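Local coordinates for ABC transporter substrate-binding protein (Rhizobium radiobacter, PDB 6TFS), which binds a sugar–glutamate conjugate in its cleft and probably delivers such solutes to an ABC transporter for uptake, at residues N256-P261 against F415-V420; V330-V335 against S379-Y384. All coordinates share one frame; numbering follows the deposited sequence.

Interaction 1 of 2, residues N256-P261 against F415-V420; sequences NITKPP and FSHCNV. With SO4 (sulfate ion), chain I.
Ile257 N gives Ser416 O the backbone hydrogen bond between these two loops, 3.0 Å long and nearly straight at 175°. Asn256 CA adds a CA-H...O contact to the same Ser416 O at 3.5 Å. With CG anti to the backbone N (chi1 -171°), the Asn256 carboxamide is laid beside the His417 imidazole, the planes 8° apart. Asn256 ND2 is 3.5 Å from His417 NE2, but the angle is too poor for a hydrogen bond; NE2 pairs with Asp377. Asn256 OD1 takes Thr258 N at 3.1 Å and Thr258 OG1 at 2.7 Å from one face, fixing the amide's rotation. With an alanine here, both Thr258 donors would probably lose their shared acceptor and the His417 ring its flat neighbour. The Ile257 side chain lies along the second loop, CG1 3.4 Å from Ser416 O and CD1 3.6 Å from His417 O; Thr258 CG2 meets His417 CB at 4.0 Å. Asn419 ND2 bonds weakly to a sulfate, probably from the crystallisation liquor. Cys418 packs on Cys453, and both bind magnesium in a structure of this protein. Asn256 OD1 accepting from Thr258 N makes an Asx turn within the type I beta turn Asn256 to Lys259.

Interaction 2 of 2, residues V330-V335 against S379-Y384; sequences VTVTMV and SPIVLY. With N7T ((2~{S})-2-[[(3~{S},4~{R},5~{R})-3,4,5,6-tetrakis(oxidanyl)-2-oxidanylidene-hexyl]amino]pentanedioic acid), chain C; SO4 (sulfate ion), chain E.
Val332 brings CG1 to 3.7 Å from Ile381 CD1, the two side chains meeting at about a right angle, and the same methyl brushes past the ring of Pro380. Phe262 touches both Val332 and Ile381, adding to this apolar patch. At Thr333 the contact passes to the backbone, whose O sits 3.3 Å from Pro380 CD. The Thr333 hydroxyl bonds a sulfate instead, probably from the crystallisation liquor.

Met334, present as selenomethionine, buries more surface here than any of its neighbours. Its CG stands opposite the backbone N (chi1 180°), which carries the chain out over the second strand, and CG comes 3.3 Å from Ile381 O. SE lies against Ile381 CG2, and the bend at chi3 (94°) swings CE to 3.7 Å from Leu383 CB. Ala346 of helix 340-353 packs on both Met334 and Leu383.

Strand 330-337 starts a beta-alpha-beta crossover through helix 340-353 to the parallel strand 358-365; strand 381-386 belongs to a different sheet, antiparallel to 240-255, and the two short segments cross at 42°. Side chain and water therefore bridge this seam. Val335 N donates to Ser379 OG at 2.9 Å, and OG in turn donates to Ile381 O at 2.7 Å, so the hydroxyl accepts one bond and gives another, and the end of the loop is tied to the strand it enters. Val335 O receives a bond from a water that accepts from Leu383 N, and Trp370 NE1 also donates to this carbonyl. Further along the second strand, Tyr384 OH donates to OE1 of the bound N7T at 2.6 Å, the carboxylate oxygen lying in the ring plane at its edge, with Arg375 as a second partner for the hydroxyl.

Leaving strand 240-255, the chain enters 256-261 and then passes through helices 265-272, 277-284 and 314-323 before reaching strand 330-337. Interaction 2 closes the inner loop, bringing 379-384 back to 330-335 after helix 340-353, strand 358-365 and helix 367-374. Only later does 415-420 return to 256-261, so interaction 1 closes the outer loop and interaction 2 nests inside it. The two contacts also touch: Asn256 N probably bonds Pro380 O at 2.9 Å, Phe415 packs its ring on Tyr384, and Pro261 meets Val330. Interaction 1 ties the loop after strand 240-255 to the one before helix 422-430; interaction 2 ties strand 330-337 to strand 381-386, where Tyr384 is one of several ligand-binding residues.

Interaction 1 of 2, residues N256-P261 against F415-V420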
loop_
_atom_site.group_PDB
_atom_site.type_symbol
_atom_site.label_atom_id
_atom_site.label_comp_id
_atom_site.label_asym_id
_atom_site.label_seq_id
_atom_site.Cartn_x
_atom_site.Cartn_y
_atom_site.Cartn_z
ATOM N N ASN A 256 -15.218 -4.475 -13.355
ATOM C CA ASN A 256 -15.055 -5.801 -13.952
ATOM C C ASN A 256 -15.660 -5.737 -15.374
ATOM O O ASN A 256 -16.887 -5.669 -15.539
ATOM C CB ASN A 256 -15.701 -6.912 -13.094
ATOM C CG ASN A 256 -15.380 -8.318 -13.554
ATOM O OD1 ASN A 256 -15.096 -8.583 -14.728
ATOM N ND2 ASN A 256 -15.415 -9.266 -12.634
ATOM N N ILE A 257 -14.771 -5.696 -16.385
ATOM C CA ILE A 257 -15.116 -5.554 -17.808
ATOM C C ILE A 257 -15.791 -6.821 -18.399
ATOM O O ILE A 257 -16.276 -6.759 -19.521
ATOM C CB ILE A 257 -13.907 -5.075 -18.680
ATOM C CG1 ILE A 257 -12.850 -6.207 -18.885
ATOM C CG2 ILE A 257 -13.277 -3.765 -18.134
ATOM C CD1 ILE A 257 -11.712 -5.905 -19.912
ATOM N N THR A 258 -15.795 -7.954 -17.673
ATOM C CA THR A 258 -16.398 -9.211 -18.146
ATOM C C THR A 258 -17.858 -9.378 -17.693
ATOM O O THR A 258 -18.542 -10.283 -18.164
ATOM C CB THR A 258 -15.554 -10.439 -17.722
ATOM O OG1 THR A 258 -15.754 -10.703 -16.329
ATOM C CG2 THR A 258 -14.061 -10.290 -18.047
ATOM N N LYS A 259 -18.322 -8.536 -16.760
ATOM C CA LYS A 259 -19.673 -8.664 -16.221
ATOM C C LYS A 259 -20.676 -7.663 -16.782
ATOM O O LYS A 259 -20.443 -6.461 -16.646
ATOM C CB LYS A 259 -19.669 -8.600 -14.677
ATOM C CG LYS A 259 -19.082 -9.833 -14.015
ATOM C CD LYS A 259 -18.954 -9.648 -12.523
ATOM C CE LYS A 259 -18.616 -10.948 -11.833
ATOM N NZ LYS A 259 -18.324 -10.730 -10.395
ATOM N N PRO A 260 -21.837 -8.138 -17.324
ATOM C CA PRO A 260 -22.885 -7.202 -17.775
ATOM C C PRO A 260 -23.409 -6.371 -16.596
ATOM O O PRO A 260 -23.429 -6.881 -15.474
ATOM C CB PRO A 260 -23.978 -8.124 -18.343
ATOM C CG PRO A 260 -23.295 -9.425 -18.600
ATOM C CD PRO A 260 -22.267 -9.541 -17.515
ATOM N N PRO A 261 -23.773 -5.081 -16.784
ATOM C CA PRO A 261 -23.821 -4.323 -18.049
ATOM C C PRO A 261 -22.483 -3.703 -18.485
ATOM O O PRO A 261 -22.387 -3.145 -19.575
ATOM C CB PRO A 261 -24.880 -3.251 -17.744
ATOM C CG PRO A 261 -24.646 -2.937 -16.284
ATOM C CD PRO A 261 -24.249 -4.258 -15.648
ATOM N N PHE A 415 -8.886 -6.152 -10.363
ATOM C CA PHE A 415 -10.321 -6.324 -10.132
ATOM C C PHE A 415 -11.133 -6.073 -11.387
ATOM O O PHE A 415 -12.253 -6.574 -11.504
ATOM C CB PHE A 415 -10.798 -5.404 -8.981
ATOM C CG PHE A 415 -10.073 -5.638 -7.678
ATOM C CD1 PHE A 415 -10.305 -6.791 -6.931
ATOM C CD2 PHE A 415 -9.187 -4.688 -7.174
ATOM C CE1 PHE A 415 -9.600 -7.028 -5.746
ATOM C CE2 PHE A 415 -8.510 -4.907 -5.967
ATOM C CZ PHE A 415 -8.712 -6.080 -5.267
ATOM N N SER A 416 -10.573 -5.293 -12.321
ATOM C CA SER A 416 -11.226 -4.942 -13.572
ATOM C C SER A 416 -11.153 -6.051 -14.618
ATOM O O SER A 416 -11.937 -6.026 -15.568
ATOM C CB SER A 416 -10.664 -3.631 -14.130
ATOM O OG SER A 416 -9.328 -3.717 -14.588
ATOM N N HIS A 417 -10.210 -7.018 -14.448
ATOM C CA HIS A 417 -9.943 -8.102 -15.417
ATOM C C HIS A 417 -9.380 -7.487 -16.725
ATOM O O HIS A 417 -9.619 -7.986 -17.828
ATOM C CB HIS A 417 -11.186 -9.014 -15.642
ATOM C CG HIS A 417 -11.579 -9.772 -14.410
ATOM N ND1 HIS A 417 -11.460 -11.143 -14.347
ATOM C CD2 HIS A 417 -12.004 -9.315 -13.208
ATOM C CE1 HIS A 417 -11.850 -11.485 -13.131
ATOM N NE2 HIS A 417 -12.169 -10.416 -12.402
ATOM N N CYS A 418 -8.609 -6.387 -16.570
ATOM C CA CYS A 418 -7.937 -5.676 -17.653
ATOM C C CYS A 418 -6.961 -6.640 -18.347
ATOM O O CYS A 418 -6.252 -7.399 -17.671
ATOM C CB CYS A 418 -7.210 -4.445 -17.116
ATOM S SG CYS A 418 -6.476 -3.396 -18.399
ATOM N N ASN A 419 -6.953 -6.622 -19.681
ATOM C CA ASN A 419 -6.055 -7.467 -20.479
ATOM C C ASN A 419 -5.553 -6.748 -21.758
ATOM O O ASN A 419 -5.089 -7.414 -22.686
ATOM C CB ASN A 419 -6.770 -8.801 -20.824
ATOM C CG ASN A 419 -7.971 -8.675 -21.742
ATOM O OD1 ASN A 419 -8.479 -7.592 -22.033
ATOM N ND2 ASN A 419 -8.459 -9.797 -22.220
ATOM N N VAL A 420 -5.649 -5.410 -21.807
ATOM C CA VAL A 420 -5.318 -4.605 -22.997
ATOM C C VAL A 420 -3.869 -4.057 -23.069
ATOM O O VAL A 420 -3.481 -3.544 -24.122
ATOM C CB VAL A 420 -6.330 -3.434 -23.207
ATOM C CG1 VAL A 420 -7.741 -3.954 -23.488
ATOM C CG2 VAL A 420 -6.318 -2.448 -22.029
HETATM S S SO4 I . -7.522 -13.170 -20.207
HETATM O O1 SO4 I . -8.564 -14.175 -19.995
HETATM O O2 SO4 I . -7.880 -11.938 -19.505
HETATM O O3 SO4 I . -7.396 -12.886 -21.640
HETATM O O4 SO4 I . -6.247 -13.684 -19.696
#

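Interaction 2 of 2, residues V330-V335 against S379-Y384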
loop_
_atom_site.group_PDB
_atom_site.type_symbol
_atom_site.label_atom_id
_atom_site.label_comp_id
_atom_site.label_asym_id
_atom_site.label_seq_id
_atom_site.Cartn_x
_atom_site.Cartn_y
_atom_site.Cartn_z
ATOM N N VAL A 330 -29.083 2.896 -15.103
ATOM C CA VAL A 330 -28.518 1.623 -14.642
ATOM C C VAL A 330 -28.415 1.629 -13.107
ATOM O O VAL A 330 -27.996 2.632 -12.524
ATOM C CB VAL A 330 -27.101 1.426 -15.298
ATOM C CG1 VAL A 330 -26.260 0.364 -14.585
ATOM C CG2 VAL A 330 -27.214 1.092 -16.775
ATOM N N THR A 331 -28.740 0.490 -12.470
ATOM C CA THR A 331 -28.543 0.283 -11.035
ATOM C C THR A 331 -27.358 -0.670 -10.866
ATOM O O THR A 331 -27.285 -1.692 -11.551
ATOM C CB THR A 331 -29.823 -0.177 -10.304
ATOM O OG1 THR A 331 -30.817 0.831 -10.451
ATOM C CG2 THR A 331 -29.587 -0.412 -8.798
ATOM N N VAL A 332 -26.407 -0.297 -9.995
ATOM C CA VAL A 332 -25.213 -1.085 -9.687
ATOM C C VAL A 332 -25.117 -1.222 -8.180
ATOM O O VAL A 332 -25.272 -0.229 -7.466
ATOM C CB VAL A 332 -23.878 -0.466 -10.225
ATOM C CG1 VAL A 332 -22.782 -1.531 -10.299
ATOM C CG2 VAL A 332 -24.060 0.216 -11.569
ATOM N N THR A 333 -24.816 -2.433 -7.701
ATOM C CA THR A 333 -24.614 -2.698 -6.280
ATOM C C THR A 333 -23.141 -2.948 -6.055
ATOM O O THR A 333 -22.596 -3.919 -6.564
ATOM C CB THR A 333 -25.512 -3.841 -5.761
ATOM O OG1 THR A 333 -26.871 -3.504 -6.012
ATOM C CG2 THR A 333 -25.329 -4.082 -4.264
HETATM N N MSE A 334 -22.501 -2.073 -5.297
HETATM C CA MSE A 334 -21.078 -2.196 -5.009
HETATM C C MSE A 334 -20.842 -2.590 -3.543
HETATM O O MSE A 334 -21.388 -1.962 -2.632
HETATM C CB MSE A 334 -20.364 -0.870 -5.370
HETATM C CG MSE A 334 -18.862 -0.857 -5.106
HETATM SE SE MSE A 334 -17.995 0.818 -5.776
HETATM C CE MSE A 334 -18.057 1.839 -4.100
ATOM N N VAL A 335 -20.013 -3.622 -3.333
ATOM C CA VAL A 335 -19.569 -4.045 -1.999
ATOM C C VAL A 335 -18.524 -2.980 -1.607
ATOM O O VAL A 335 -17.529 -2.801 -2.315
ATOM C CB VAL A 335 -18.993 -5.497 -1.966
ATOM C CG1 VAL A 335 -18.723 -5.943 -0.525
ATOM C CG2 VAL A 335 -19.935 -6.482 -2.678
ATOM N N SER A 379 -17.689 -8.212 -6.121
ATOM C CA SER A 379 -18.180 -6.880 -6.426
ATOM C C SER A 379 -17.990 -6.544 -7.915
ATOM O O SER A 379 -16.893 -6.747 -8.445
ATOM C CB SER A 379 -17.520 -5.836 -5.528
ATOM O OG SER A 379 -18.287 -4.645 -5.494
ATOM N N PRO A 380 -19.046 -6.046 -8.606
ATOM C CA PRO A 380 -18.899 -5.709 -10.039
ATOM C C PRO A 380 -17.954 -4.527 -10.284
ATOM O O PRO A 380 -17.356 -4.426 -11.350
ATOM C CB PRO A 380 -20.338 -5.404 -10.484
ATOM C CG PRO A 380 -21.023 -4.946 -9.252
ATOM C CD PRO A 380 -20.417 -5.763 -8.125
ATOM N N ILE A 381 -17.856 -3.624 -9.293
ATOM C CA ILE A 381 -16.984 -2.451 -9.271
ATOM C C ILE A 381 -16.277 -2.464 -7.917
ATOM O O ILE A 381 -16.901 -2.772 -6.902
ATOM C CB ILE A 381 -17.736 -1.102 -9.535
ATOM C CG1 ILE A 381 -18.441 -1.109 -10.915
ATOM C CG2 ILE A 381 -16.782 0.114 -9.421
ATOM C CD1 ILE A 381 -19.504 -0.029 -11.088
ATOM N N VAL A 382 -14.978 -2.125 -7.913
ATOM C CA VAL A 382 -14.166 -2.073 -6.701
ATOM C C VAL A 382 -13.561 -0.691 -6.542
ATOM O O VAL A 382 -12.775 -0.258 -7.391
ATOM C CB VAL A 382 -13.082 -3.192 -6.642
ATOM C CG1 VAL A 382 -12.175 -3.041 -5.402
ATOM C CG2 VAL A 382 -13.711 -4.582 -6.697
ATOM N N LEU A 383 -13.939 -0.001 -5.446
ATOM C CA LEU A 383 -13.359 1.279 -5.088
ATOM C C LEU A 383 -12.138 0.943 -4.203
ATOM O O LEU A 383 -12.284 0.613 -3.032
ATOM C CB LEU A 383 -14.378 2.188 -4.371
ATOM C CG LEU A 383 -13.822 3.531 -3.857
ATOM C CD1 LEU A 383 -13.308 4.389 -4.986
ATOM C CD2 LEU A 383 -14.831 4.266 -3.008
ATOM N N TYR A 384 -10.945 0.970 -4.800
ATOM C CA TYR A 384 -9.687 0.588 -4.151
ATOM C C TYR A 384 -8.703 1.758 -4.073
ATOM O O TYR A 384 -8.537 2.497 -5.042
ATOM C CB TYR A 384 -9.040 -0.579 -4.934
ATOM C CG TYR A 384 -8.119 -1.444 -4.095
ATOM C CD1 TYR A 384 -8.615 -2.522 -3.369
ATOM C CD2 TYR A 384 -6.751 -1.191 -4.040
ATOM C CE1 TYR A 384 -7.770 -3.330 -2.602
ATOM C CE2 TYR A 384 -5.897 -1.989 -3.279
ATOM C CZ TYR A 384 -6.413 -3.060 -2.560
ATOM O OH TYR A 384 -5.596 -3.862 -1.798
HETATM O OAN N7T C . -10.412 8.288 0.963
HETATM C CAM N7T C . -9.938 7.025 0.574
HETATM C CAL N7T C . -8.834 6.632 1.534
HETATM O OAT N7T C . -9.377 6.322 2.801
HETATM C CAK N7T C . -7.999 5.465 0.980
HETATM O OAS N7T C . -7.244 5.888 -0.142
HETATM C CAJ N7T C . -7.061 4.879 2.027
HETATM O OAR N7T C . -6.129 5.808 2.498
HETATM C CAI N7T C . -6.186 3.741 1.526
HETATM O OAQ N7T C . -5.646 3.751 0.405
HETATM C CAH N7T C . -5.917 2.607 2.534
HETATM N N N7T C . -4.764 1.810 2.160
HETATM C CA N7T C . -5.156 0.589 1.477
HETATM C C N7T C . -6.093 -0.279 2.284
HETATM O O N7T C . -5.880 -0.510 3.484
HETATM C CB N7T C . -3.895 -0.160 1.071
HETATM C CG N7T C . -4.195 -1.353 0.116
HETATM C CD N7T C . -2.987 -2.020 -0.471
HETATM O OE1 N7T C . -3.165 -2.942 -1.297
HETATM O OE2 N7T C . -1.814 -1.684 -0.170
HETATM O OXT N7T C . -7.098 -0.773 1.719
HETATM S S SO4 E . -26.591 -5.994 -9.364
HETATM O O1 SO4 E . -26.748 -7.187 -8.528
HETATM O O2 SO4 E . -27.046 -4.820 -8.636
HETATM O O3 SO4 E . -25.176 -5.802 -9.698
HETATM O O4 SO4 E . -27.383 -6.138 -10.588
HETATM O O HOH W 1 -15.592 -1.110 -3.477
#